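Local coordinates for protein chitin deacetylase 1 (Bombyx mori, PDB 5ZNT) that removes N-acetyl groups from the N-acetylglucosamine residues of chitin, using a zinc ion, as a secreted carbohydrate esterase of family 4, at residues Ser79-Thr83 with Asn366-Leu370; Arg110-Asn114 with Pro148-Gly153; Ala115-Gly121 with Asn156-Met160; Met124-Arg128 with Glu163-Leu167. All blocks are in the same frame, centred on the assembly; numbering follows the deposited sequence.

Interaction 1 (Ser79-Thr83 with Asn366-Leu370); sequences SHKYT and NYPWL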
loop_
_atom_site.group_PDB
_atom_site.type_symbol
_atom_site.label_atom_id
_atom_site.label_comp_id
_atom_site.label_asym_id
_atom_site.label_seq_id
_atom_site.Cartn_x
_atom_site.Cartn_y
_atom_site.Cartn_z
ATOM N N SER A 79 -6.011 4.448 -8.203
ATOM C CA SER A 79 -6.123 4.364 -9.652
ATOM C C SER A 79 -6.907 5.577 -10.159
ATOM O O SER A 79 -7.703 6.161 -9.426
ATOM C CB SER A 79 -6.823 3.056 -10.076
ATOM O OG SER A 79 -8.125 2.962 -9.479
ATOM N N HIS A 80 -6.699 5.928 -11.440
ATOM C CA HIS A 80 -7.145 7.232 -11.950
ATOM C C HIS A 80 -8.651 7.294 -12.175
ATOM O O HIS A 80 -9.304 8.252 -11.758
ATOM C CB HIS A 80 -6.397 7.553 -13.249
ATOM C CG HIS A 80 -6.865 8.800 -13.952
ATOM N ND1 HIS A 80 -7.062 10.006 -13.303
ATOM C CD2 HIS A 80 -7.151 9.025 -15.257
ATOM C CE1 HIS A 80 -7.442 10.921 -14.184
ATOM N NE2 HIS A 80 -7.502 10.352 -15.378
ATOM N N LYS A 81 -9.232 6.310 -12.880
ATOM C CA LYS A 81 -10.565 6.541 -13.424
ATOM C C LYS A 81 -11.577 6.695 -12.301
ATOM O O LYS A 81 -11.633 5.876 -11.375
ATOM C CB LYS A 81 -10.985 5.402 -14.376
ATOM C CG LYS A 81 -12.036 5.826 -15.414
ATOM C CD LYS A 81 -12.445 4.601 -16.301
ATOM C CE LYS A 81 -13.314 5.027 -17.464
ATOM N NZ LYS A 81 -13.597 3.879 -18.418
ATOM N N TYR A 82 -12.372 7.769 -12.383
ATOM C CA TYR A 82 -13.410 8.145 -11.428
ATOM C C TYR A 82 -12.872 8.673 -10.107
ATOM O O TYR A 82 -13.646 8.859 -9.167
ATOM C CB TYR A 82 -14.374 6.989 -11.132
ATOM C CG TYR A 82 -14.889 6.297 -12.382
ATOM C CD1 TYR A 82 -15.610 7.008 -13.355
ATOM C CD2 TYR A 82 -14.671 4.932 -12.583
ATOM C CE1 TYR A 82 -16.100 6.352 -14.512
ATOM C CE2 TYR A 82 -15.143 4.281 -13.719
ATOM C CZ TYR A 82 -15.862 4.986 -14.675
ATOM O OH TYR A 82 -16.317 4.318 -15.805
ATOM N N THR A 83 -11.579 8.938 -9.995
ATOM C CA THR A 83 -11.053 9.409 -8.727
ATOM C C THR A 83 -11.353 10.891 -8.544
ATOM O O THR A 83 -11.381 11.658 -9.509
ATOM C CB THR A 83 -9.559 9.126 -8.650
ATOM O OG1 THR A 83 -9.418 7.758 -8.288
ATOM C CG2 THR A 83 -8.821 10.015 -7.617
ATOM N N ASN A 366 -8.507 18.638 -21.357
ATOM C CA ASN A 366 -8.597 17.259 -21.823
ATOM C C ASN A 366 -8.692 16.346 -20.599
ATOM O O ASN A 366 -8.121 16.658 -19.552
ATOM C CB ASN A 366 -7.309 16.974 -22.661
ATOM C CG ASN A 366 -7.326 15.664 -23.379
ATOM O OD1 ASN A 366 -8.322 15.276 -23.983
ATOM N ND2 ASN A 366 -6.201 14.950 -23.316
ATOM N N TYR A 367 -9.379 15.213 -20.714
ATOM C CA TYR A 367 -9.357 14.227 -19.625
ATOM C C TYR A 367 -7.984 13.543 -19.535
ATOM O O TYR A 367 -7.552 12.918 -20.513
ATOM C CB TYR A 367 -10.438 13.177 -19.841
ATOM C CG TYR A 367 -10.470 12.154 -18.750
ATOM C CD1 TYR A 367 -10.720 12.528 -17.433
ATOM C CD2 TYR A 367 -10.268 10.821 -19.033
ATOM C CE1 TYR A 367 -10.754 11.591 -16.420
ATOM C CE2 TYR A 367 -10.319 9.869 -18.029
ATOM C CZ TYR A 367 -10.548 10.264 -16.739
ATOM O OH TYR A 367 -10.567 9.310 -15.755
ATOM N N PRO A 368 -7.260 13.645 -18.419
ATOM C CA PRO A 368 -5.931 13.007 -18.333
ATOM C C PRO A 368 -6.005 11.513 -18.607
ATOM O O PRO A 368 -6.940 10.837 -18.168
ATOM C CB PRO A 368 -5.492 13.280 -16.889
ATOM C CG PRO A 368 -6.279 14.550 -16.506
ATOM C CD PRO A 368 -7.611 14.401 -17.205
ATOM N N TRP A 369 -5.018 11.006 -19.343
ATOM C CA TRP A 369 -4.887 9.572 -19.585
ATOM C C TRP A 369 -3.434 9.270 -19.935
ATOM O O TRP A 369 -2.545 10.118 -19.776
ATOM C CB TRP A 369 -5.871 9.104 -20.677
ATOM C CG TRP A 369 -6.265 7.597 -20.602
ATOM C CD1 TRP A 369 -5.870 6.588 -21.458
ATOM C CD2 TRP A 369 -7.121 6.977 -19.627
ATOM N NE1 TRP A 369 -6.436 5.382 -21.069
ATOM C CE2 TRP A 369 -7.219 5.596 -19.966
ATOM C CE3 TRP A 369 -7.817 7.454 -18.506
ATOM C CZ2 TRP A 369 -7.959 4.688 -19.207
ATOM C CZ3 TRP A 369 -8.580 6.550 -17.754
ATOM C CH2 TRP A 369 -8.644 5.176 -18.116
ATOM N N LEU A 370 -3.188 8.049 -20.417
ATOM C CA LEU A 370 -1.822 7.551 -20.635
ATOM C C LEU A 370 -0.962 8.517 -21.442
ATOM O O LEU A 370 0.196 8.777 -21.091
ATOM C CB LEU A 370 -1.867 6.210 -21.376
ATOM C CG LEU A 370 -2.189 4.933 -20.609
ATOM C CD1 LEU A 370 -2.324 3.785 -21.628
ATOM C CD2 LEU A 370 -1.080 4.656 -19.609
#
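NE2 of His80 donates a hydrogen bond to the backbone O of Pro368 at 2.9 Å. The bond is bent, with an N-H...O angle of 133°. NE2 comes from above the carbonyl plane, and the oxygen is tilted from the imidazole plane. ND1 of the same ring is hydrogen-bonded to the hydroxyl of Tyr85, so both ring nitrogens have partners. That fixes the flip of the ring.

The aromatic contacts also gather round His80. Its CG stands anti to the backbone N (chi1 174°), which places the imidazole among Tyr367, Pro368 and Trp369. The Tyr367 ring lies nearly parallel to it, with planes at 19°. The rings are slid apart and barely overlap, so the Tyr367 hydroxyl sits over one face of the imidazole. Trp369 meets His80 rim to rim, and its CE3 is 3.7 Å from CD2 of His80.

Lys81 adds van der Waals contact: its CG lies 3.8 Å from OH of Tyr367 and near the edge of the Trp369 indole. The extended chain carries NZ to a salt bridge with Glu353.

The type II turn from His80 to Thr83 carries His80 and Lys81. The contact pins the late 366-370 loop to the loop that follows strand 75-78 of the deacetylase domain. His80, Tyr367 and Trp369 form an aromatic cluster, in which the bonds at both imidazole nitrogens limit the turning of the His80 ring.

Interaction 2 (Arg110-Asn114 with Pro148-Gly153); sequences RFWSN and PYLRVG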
loop_
_atom_site.group_PDB
_atom_site.type_symbol
_atom_site.label_atom_id
_atom_site.label_comp_id
_atom_site.label_asym_id
_atom_site.label_seq_id
_atom_site.Cartn_x
_atom_site.Cartn_y
_atom_site.Cartn_z
ATOM N N ARG A 110 -2.439 -10.187 -18.817
ATOM C CA ARG A 110 -1.246 -10.471 -19.592
ATOM C C ARG A 110 -0.571 -9.190 -20.057
ATOM O O ARG A 110 0.645 -9.187 -20.295
ATOM C CB ARG A 110 -1.599 -11.381 -20.771
ATOM C CG ARG A 110 -2.653 -12.435 -20.414
ATOM C CD ARG A 110 -3.480 -12.886 -21.623
ATOM N NE ARG A 110 -4.002 -11.763 -22.398
ATOM C CZ ARG A 110 -4.436 -11.851 -23.652
ATOM N NH1 ARG A 110 -4.412 -13.019 -24.286
ATOM N NH2 ARG A 110 -4.893 -10.771 -24.271
ATOM N N PHE A 111 -1.329 -8.093 -20.182
ATOM C CA PHE A 111 -0.685 -6.810 -20.464
ATOM C C PHE A 111 0.357 -6.486 -19.401
ATOM O O PHE A 111 1.507 -6.176 -19.722
ATOM C CB PHE A 111 -1.715 -5.681 -20.557
ATOM C CG PHE A 111 -1.113 -4.311 -20.346
ATOM C CD1 PHE A 111 -0.453 -3.666 -21.387
ATOM C CD2 PHE A 111 -1.175 -3.686 -19.100
ATOM C CE1 PHE A 111 0.128 -2.423 -21.196
ATOM C CE2 PHE A 111 -0.600 -2.449 -18.899
ATOM C CZ PHE A 111 0.051 -1.804 -19.947
ATOM N N TRP A 112 -0.022 -6.584 -18.122
ATOM C CA TRP A 112 0.900 -6.225 -17.043
ATOM C C TRP A 112 2.107 -7.163 -16.999
ATOM O O TRP A 112 3.253 -6.717 -16.845
ATOM C CB TRP A 112 0.160 -6.236 -15.704
ATOM C CG TRP A 112 -0.925 -5.201 -15.653
ATOM C CD1 TRP A 112 -2.267 -5.408 -15.768
ATOM C CD2 TRP A 112 -0.744 -3.790 -15.515
ATOM N NE1 TRP A 112 -2.938 -4.213 -15.698
ATOM C CE2 TRP A 112 -2.026 -3.199 -15.545
ATOM C CE3 TRP A 112 0.378 -2.970 -15.373
ATOM C CZ2 TRP A 112 -2.221 -1.817 -15.427
ATOM C CZ3 TRP A 112 0.186 -1.591 -15.240
ATOM C CH2 TRP A 112 -1.098 -1.032 -15.285
ATOM N N SER A 113 1.868 -8.468 -17.105
ATOM C CA SER A 113 2.962 -9.412 -16.916
ATOM C C SER A 113 3.965 -9.366 -18.066
ATOM O O SER A 113 5.098 -9.831 -17.898
ATOM C CB SER A 113 2.401 -10.827 -16.728
ATOM O OG SER A 113 1.697 -10.939 -15.489
ATOM N N ASN A 114 3.585 -8.772 -19.202
ATOM C CA ASN A 114 4.420 -8.668 -20.394
ATOM C C ASN A 114 4.677 -7.213 -20.823
ATOM O O ASN A 114 5.143 -6.975 -21.941
ATOM C CB ASN A 114 3.763 -9.445 -21.539
ATOM C CG ASN A 114 4.758 -9.940 -22.568
ATOM O OD1 ASN A 114 5.930 -10.165 -22.256
ATOM N ND2 ASN A 114 4.294 -10.122 -23.806
ATOM N N PRO A 148 -2.170 -3.279 -10.700
ATOM C CA PRO A 148 -3.489 -3.902 -10.811
ATOM C C PRO A 148 -3.399 -5.422 -10.860
ATOM O O PRO A 148 -2.474 -5.996 -11.456
ATOM C CB PRO A 148 -4.036 -3.332 -12.128
ATOM C CG PRO A 148 -3.400 -1.965 -12.212
ATOM C CD PRO A 148 -1.984 -2.185 -11.671
ATOM N N TYR A 149 -4.363 -6.058 -10.197
ATOM C CA TYR A 149 -4.496 -7.513 -10.063
ATOM C C TYR A 149 -3.221 -8.167 -9.509
ATOM O O TYR A 149 -3.015 -9.376 -9.677
ATOM C CB TYR A 149 -4.956 -8.131 -11.410
ATOM C CG TYR A 149 -6.111 -7.316 -11.978
ATOM C CD1 TYR A 149 -7.416 -7.493 -11.513
ATOM C CD2 TYR A 149 -5.879 -6.294 -12.897
ATOM C CE1 TYR A 149 -8.470 -6.703 -11.998
ATOM C CE2 TYR A 149 -6.925 -5.483 -13.372
ATOM C CZ TYR A 149 -8.204 -5.700 -12.913
ATOM O OH TYR A 149 -9.227 -4.915 -13.386
ATOM N N LEU A 150 -2.378 -7.376 -8.825
ATOM C CA LEU A 150 -1.105 -7.825 -8.263
ATOM C C LEU A 150 -0.258 -8.548 -9.315
ATOM O O LEU A 150 0.406 -9.550 -9.032
ATOM C CB LEU A 150 -1.327 -8.712 -7.029
ATOM C CG LEU A 150 -2.173 -8.082 -5.898
ATOM C CD1 LEU A 150 -2.268 -9.021 -4.692
ATOM C CD2 LEU A 150 -1.535 -6.769 -5.444
ATOM N N ARG A 151 -0.267 -8.026 -10.546
ATOM C CA ARG A 151 0.542 -8.604 -11.616
ATOM C C ARG A 151 1.927 -7.976 -11.580
ATOM O O ARG A 151 2.104 -6.813 -11.964
ATOM C CB ARG A 151 -0.111 -8.390 -12.979
ATOM C CG ARG A 151 -1.504 -8.969 -13.135
ATOM C CD ARG A 151 -1.578 -10.429 -12.704
ATOM N NE ARG A 151 -0.705 -11.294 -13.500
ATOM C CZ ARG A 151 -0.551 -12.593 -13.265
ATOM N NH1 ARG A 151 -1.206 -13.165 -12.258
ATOM N NH2 ARG A 151 0.268 -13.319 -14.020
ATOM N N VAL A 152 2.919 -8.746 -11.137
ATOM C CA VAL A 152 4.286 -8.258 -11.114
ATOM C C VAL A 152 4.822 -8.175 -12.537
ATOM O O VAL A 152 4.519 -9.032 -13.379
ATOM C CB VAL A 152 5.159 -9.179 -10.248
ATOM C CG1 VAL A 152 6.525 -8.553 -10.045
ATOM C CG2 VAL A 152 4.450 -9.433 -8.922
ATOM N N GLY A 153 5.619 -7.138 -12.813
ATOM C CA GLY A 153 6.141 -6.915 -14.158
ATOM C C GLY A 153 7.583 -7.354 -14.381
ATOM O O GLY A 153 8.355 -6.648 -15.043
HETATM O O HOH W 1 3.441 -11.282 -13.268
#
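Trp112 lays one face of its indole against the Pro148 ring. CD of Pro148 stands 3.9 Å from the centroid of the six-membered ring, 15° off its normal, which makes a CH-pi contact. CG of Pro148 comes closer still to a single atom, 3.4 Å from CZ2 of Trp112. The Pro148 side chain is also about 5 Å from the zinc ion. Phe111 CE2 covers the opposite indole face. NE1 of Trp112 is bonded to the backbone O of Asn106, which fixes the rotation of the indole.

The polar half of the contact belongs to Ser113 and Arg151. The arginine chain folds back at chi2 and chi3 (-51° and -61°), so its guanidinium turns side-on to the serine. NE and NH2 of Arg151 both donate to OG of Ser113, each at 3.1 Å, with OG in the guanidinium plane. NH2 also donates to the backbone O of Asn197. A water accepts from Ser113 OG at 2.8 Å and donates to Val152 O. Nearer the backbone, CB of Arg151 packs against CB of Trp112 at 3.5 Å. With an alanine in place of Arg151, Ser113 OG would probably lose both its guanidinium donors, and Asn197 O would lose its bond to NH2.

The contact joins helix 109-113 to the loop between strand 144-145 and helix 154-163. On that loop, Pro148 also touches Met124 of helix 117-134.

Interaction 3 (Ala115-Gly121 with Asn156-Met160); sequences ATVDDWG and NQFTM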
loop_
_atom_site.group_PDB
_atom_site.type_symbol
_atom_site.label_atom_id
_atom_site.label_comp_id
_atom_site.label_asym_id
_atom_site.label_seq_id
_atom_site.Cartn_x
_atom_site.Cartn_y
_atom_site.Cartn_z
ATOM N N ALA A 115 4.399 -6.230 -19.963
ATOM C CA ALA A 115 4.529 -4.833 -20.362
ATOM C C ALA A 115 5.986 -4.396 -20.409
ATOM O O ALA A 115 6.809 -4.805 -19.586
ATOM C CB ALA A 115 3.750 -3.924 -19.405
ATOM N N THR A 116 6.296 -3.529 -21.373
ATOM C CA THR A 116 7.610 -2.906 -21.491
ATOM C C THR A 116 7.873 -1.940 -20.337
ATOM O O THR A 116 6.964 -1.537 -19.601
ATOM C CB THR A 116 7.724 -2.105 -22.792
ATOM O OG1 THR A 116 6.712 -1.085 -22.789
ATOM C CG2 THR A 116 7.550 -3.003 -24.014
ATOM N N VAL A 117 9.145 -1.544 -20.211
ATOM C CA VAL A 117 9.524 -0.498 -19.265
ATOM C C VAL A 117 8.717 0.770 -19.525
ATOM O O VAL A 117 8.230 1.420 -18.591
ATOM C CB VAL A 117 11.038 -0.234 -19.360
ATOM C CG1 VAL A 117 11.433 1.033 -18.612
ATOM C CG2 VAL A 117 11.807 -1.450 -18.834
ATOM N N ASP A 118 8.550 1.132 -20.798
ATOM C CA ASP A 118 7.822 2.354 -21.121
ATOM C C ASP A 118 6.344 2.235 -20.754
ATOM O O ASP A 118 5.755 3.197 -20.251
ATOM C CB ASP A 118 8.012 2.690 -22.599
ATOM C CG ASP A 118 7.294 3.970 -23.005
ATOM O OD1 ASP A 118 7.664 5.049 -22.485
ATOM O OD2 ASP A 118 6.372 3.891 -23.852
ATOM N N ASP A 119 5.731 1.068 -20.990
ATOM C CA ASP A 119 4.345 0.850 -20.581
ATOM C C ASP A 119 4.184 1.041 -19.073
ATOM O O ASP A 119 3.255 1.715 -18.613
ATOM C CB ASP A 119 3.876 -0.562 -20.948
ATOM C CG ASP A 119 3.646 -0.779 -22.448
ATOM O OD1 ASP A 119 3.295 0.168 -23.188
ATOM O OD2 ASP A 119 3.806 -1.952 -22.870
ATOM N N TRP A 120 5.066 0.414 -18.287
ATOM C CA TRP A 120 5.012 0.574 -16.837
ATOM C C TRP A 120 5.166 2.036 -16.452
ATOM O O TRP A 120 4.494 2.514 -15.531
ATOM C CB TRP A 120 6.105 -0.269 -16.164
ATOM C CG TRP A 120 5.699 -1.683 -15.999
ATOM C CD1 TRP A 120 6.043 -2.751 -16.805
ATOM C CD2 TRP A 120 4.851 -2.207 -14.977
ATOM N NE1 TRP A 120 5.458 -3.905 -16.334
ATOM C CE2 TRP A 120 4.707 -3.598 -15.224
ATOM C CE3 TRP A 120 4.178 -1.634 -13.882
ATOM C CZ2 TRP A 120 3.942 -4.425 -14.404
ATOM C CZ3 TRP A 120 3.422 -2.459 -13.064
ATOM C CH2 TRP A 120 3.313 -3.843 -13.329
ATOM N N GLY A 121 6.061 2.753 -17.134
ATOM C CA GLY A 121 6.260 4.162 -16.837
ATOM C C GLY A 121 5.028 4.991 -17.143
ATOM O O GLY A 121 4.612 5.817 -16.325
ATOM N N ASN A 156 11.079 -5.547 -15.831
ATOM C CA ASN A 156 10.648 -4.305 -16.467
ATOM C C ASN A 156 10.001 -3.363 -15.460
ATOM O O ASN A 156 10.313 -2.169 -15.435
ATOM C CB ASN A 156 9.684 -4.608 -17.611
ATOM C CG ASN A 156 10.401 -5.155 -18.835
ATOM O OD1 ASN A 156 11.635 -5.164 -18.902
ATOM N ND2 ASN A 156 9.633 -5.614 -19.800
ATOM N N GLN A 157 9.086 -3.882 -14.630
ATOM C CA GLN A 157 8.438 -3.034 -13.630
ATOM C C GLN A 157 9.472 -2.357 -12.751
ATOM O O GLN A 157 9.411 -1.147 -12.507
ATOM C CB GLN A 157 7.467 -3.848 -12.773
ATOM C CG GLN A 157 6.896 -3.020 -11.580
ATOM C CD GLN A 157 5.975 -3.816 -10.672
ATOM O OE1 GLN A 157 5.702 -4.987 -10.929
ATOM N NE2 GLN A 157 5.488 -3.174 -9.593
ATOM N N PHE A 158 10.470 -3.126 -12.295
ATOM C CA PHE A 158 11.425 -2.591 -11.340
ATOM C C PHE A 158 12.482 -1.738 -12.015
ATOM O O PHE A 158 12.945 -0.767 -11.411
ATOM C CB PHE A 158 12.030 -3.746 -10.524
ATOM C CG PHE A 158 11.045 -4.354 -9.581
ATOM C CD1 PHE A 158 10.074 -5.229 -10.041
ATOM C CD2 PHE A 158 11.019 -3.966 -8.244
ATOM C CE1 PHE A 158 9.126 -5.749 -9.188
ATOM C CE2 PHE A 158 10.069 -4.481 -7.382
ATOM C CZ PHE A 158 9.131 -5.378 -7.849
ATOM N N THR A 159 12.858 -2.052 -13.265
ATOM C CA THR A 159 13.678 -1.113 -14.024
ATOM C C THR A 159 12.980 0.245 -14.125
ATOM O O THR A 159 13.582 1.291 -13.862
ATOM C CB THR A 159 13.981 -1.672 -15.419
ATOM O OG1 THR A 159 14.666 -2.929 -15.296
ATOM C CG2 THR A 159 14.855 -0.686 -16.212
ATOM N N MET A 160 11.694 0.237 -14.478
ATOM C CA MET A 160 10.943 1.490 -14.506
ATOM C C MET A 160 11.011 2.189 -13.154
ATOM O O MET A 160 11.300 3.388 -13.073
ATOM C CB MET A 160 9.485 1.226 -14.905
ATOM C CG MET A 160 8.596 2.492 -14.925
ATOM S SD MET A 160 7.975 2.976 -13.291
ATOM C CE MET A 160 6.806 1.669 -12.930
#
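Trp120 has CG anti to its carbonyl carbon (chi1 -82°), while Gln157 has CG anti to its backbone N and then runs on extended. The two side chains thus lie one over the other. CB of Gln157 sits over the indole face, 3.8 Å from the centroid of the six-membered ring, a CH-pi contact. The amide continues across that ring, its plane 8° from the indole plane, and OE1 comes 3.6 Å from CH2 of Trp120. OE1 accepts a hydrogen bond from the backbone N of Gly153, which holds the amide in place.

Asn156 ND2 donates a fairly straight hydrogen bond to Ala115 O at 2.9 Å. The next residue, Thr116, is the N-cap of helix 117-134 and forms a capping box with Asp119. Met160 bends over the first turns of that helix. Its CE touches CB of Trp120 at 3.8 Å, and its CG presses tightly on CA of Gly121, 3.4 Å away. Val117 CG2 packs beside OD1 of Asn156.

A leucine in place of Trp120 is likely to leave Gln157 without the flat surface it lies on, and to open a gap between the helices.

The short helical segments 117-121 and 156-160 cross at -61°, with axes 8.2 Å apart. Trp120 also meets the ring of Trp112, linking this helix pair to helix 109-113.

Interaction 4 (Met124-Arg128 with Glu163-Leu167); sequences MAGMR and EQAFL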
loop_
_atom_site.group_PDB
_atom_site.type_symbol
_atom_site.label_atom_id
_atom_site.label_comp_id
_atom_site.label_asym_id
_atom_site.label_seq_id
_atom_site.Cartn_x
_atom_site.Cartn_y
_atom_site.Cartn_z
ATOM N N MET A 124 2.436 4.117 -14.361
ATOM C CA MET A 124 2.715 4.417 -12.954
ATOM C C MET A 124 3.294 5.816 -12.774
ATOM O O MET A 124 2.820 6.579 -11.925
ATOM C CB MET A 124 3.657 3.347 -12.364
ATOM C CG MET A 124 3.012 1.928 -12.370
ATOM S SD MET A 124 1.402 1.954 -11.548
ATOM C CE MET A 124 1.051 0.201 -11.590
ATOM N N ALA A 125 4.325 6.171 -13.549
ATOM C CA ALA A 125 4.821 7.543 -13.471
ATOM C C ALA A 125 3.769 8.528 -13.969
ATOM O O ALA A 125 3.669 9.641 -13.445
ATOM C CB ALA A 125 6.118 7.701 -14.267
ATOM N N GLY A 126 2.982 8.134 -14.973
ATOM C CA GLY A 126 1.874 8.971 -15.405
ATOM C C GLY A 126 0.865 9.210 -14.302
ATOM O O GLY A 126 0.421 10.337 -14.083
ATOM N N MET A 127 0.492 8.147 -13.576
ATOM C CA MET A 127 -0.463 8.322 -12.487
ATOM C C MET A 127 0.115 9.223 -11.404
ATOM O O MET A 127 -0.612 10.038 -10.818
ATOM C CB MET A 127 -0.866 6.967 -11.889
ATOM C CG MET A 127 -1.883 7.066 -10.744
ATOM S SD MET A 127 -3.389 8.012 -11.206
ATOM C CE MET A 127 -4.291 8.069 -9.653
ATOM N N ARG A 128 1.419 9.101 -11.125
ATOM C CA ARG A 128 2.048 10.038 -10.187
ATOM C C ARG A 128 1.908 11.485 -10.662
ATOM O O ARG A 128 1.659 12.396 -9.857
ATOM C CB ARG A 128 3.526 9.682 -9.978
ATOM C CG ARG A 128 4.267 10.656 -9.005
ATOM C CD ARG A 128 5.725 10.191 -8.728
ATOM N NE ARG A 128 6.485 10.105 -9.966
ATOM C CZ ARG A 128 7.672 9.519 -10.069
ATOM N NH1 ARG A 128 8.233 8.974 -9.000
ATOM N NH2 ARG A 128 8.297 9.479 -11.239
ATOM N N GLU A 163 14.345 3.867 -12.532
ATOM C CA GLU A 163 14.520 5.041 -13.389
ATOM C C GLU A 163 13.613 6.192 -12.963
ATOM O O GLU A 163 13.999 7.357 -13.082
ATOM C CB GLU A 163 14.237 4.689 -14.854
ATOM C CG GLU A 163 15.292 3.807 -15.510
ATOM C CD GLU A 163 14.919 3.361 -16.926
ATOM O OE1 GLU A 163 13.824 3.731 -17.421
ATOM O OE2 GLU A 163 15.724 2.635 -17.550
ATOM N N GLN A 164 12.413 5.892 -12.461
ATOM C CA GLN A 164 11.434 6.916 -12.098
ATOM C C GLN A 164 11.542 7.353 -10.647
ATOM O O GLN A 164 10.747 8.191 -10.205
ATOM C CB GLN A 164 10.017 6.398 -12.387
ATOM C CG GLN A 164 9.724 6.254 -13.885
ATOM C CD GLN A 164 9.895 7.583 -14.609
ATOM O OE1 GLN A 164 9.507 8.625 -14.098
ATOM N NE2 GLN A 164 10.486 7.543 -15.795
ATOM N N ALA A 165 12.482 6.784 -9.887
ATOM C CA ALA A 165 12.734 7.199 -8.511
ATOM C C ALA A 165 11.522 6.940 -7.617
ATOM O O ALA A 165 11.225 7.712 -6.708
ATOM C CB ALA A 165 13.162 8.666 -8.437
ATOM N N PHE A 166 10.822 5.839 -7.868
ATOM C CA PHE A 166 9.852 5.371 -6.889
ATOM C C PHE A 166 10.606 4.748 -5.716
ATOM O O PHE A 166 11.718 4.236 -5.873
ATOM C CB PHE A 166 8.890 4.358 -7.519
ATOM C CG PHE A 166 7.777 4.992 -8.342
ATOM C CD1 PHE A 166 6.692 5.605 -7.719
ATOM C CD2 PHE A 166 7.829 4.986 -9.731
ATOM C CE1 PHE A 166 5.680 6.187 -8.471
ATOM C CE2 PHE A 166 6.808 5.564 -10.490
ATOM C CZ PHE A 166 5.738 6.171 -9.856
ATOM N N LEU A 167 10.001 4.800 -4.527
ATOM C CA LEU A 167 10.682 4.259 -3.354
ATOM C C LEU A 167 10.417 2.767 -3.196
ATOM O O LEU A 167 11.341 1.981 -2.952
ATOM C CB LEU A 167 10.242 5.008 -2.099
ATOM C CG LEU A 167 10.821 4.503 -0.774
ATOM C CD1 LEU A 167 12.356 4.663 -0.772
ATOM C CD2 LEU A 167 10.154 5.239 0.396
#
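Arg128 and Phe166 approach from opposite directions and stack. The guanidinium lies flat over the ring, with planes 12° apart. CZ of Arg128 stands 4.2 Å from the Phe166 centroid, a cation-pi contact. NH1 is the atom over the middle of the ring.

The edge of the same guanidinium faces Gln164. NH1 and NH2 of Arg128 both donate end-on to the backbone O of Gln164, at 2.9 and 3.0 Å. The oxygen lies in the guanidinium plane. NH2 meets it in the carbonyl plane, on a lone pair, whereas NH1 is tilted from that plane. Stack and bonds together fix how the guanidinium lies on the ring. The bend at chi3 (59°) of an otherwise extended arginine chain turns the guanidinium to meet both.

Phe166 also points its rim at the helix. CZ is 3.6 Å from Met124 O, which lies near the ring plane. The Gln164 amide folds over Ala125, with OE1 3.5 Å from its CB.

Ala165, with its positive phi, ends helix 154-163 in a Schellman motif. The carbonyl that Arg128 grips belongs to the residue just before it. The arrangement is an arginine from one helix holding the C-terminal end of another, with Phe166 of the following loop stacked on the guanidinium.

How the interactions relate
Helix 117-134 ties the set together. Interactions 3 and 4 both use it, and their centres are 10 Å apart. Met160 of interaction 3 bridges them: its CE is 3.6 Å from CB of Met124, and its SD is 4.0 Å from CE2 of Phe166. Interaction 2 meets interaction 3 where Gly153 CA lies 3.3 Å from CZ2 of Trp120. Interaction 1 touches interaction 4 on this helix, where CB of His80 is 3.7 Å from SD of Met127. Interaction 2 is near the zinc site of Asp46, His101 and His105: the Pro148 side chain is about 4 Å from the side chains of both histidines. The Met124 side chain touches Pro148 and is about 9 Å from the zinc ion.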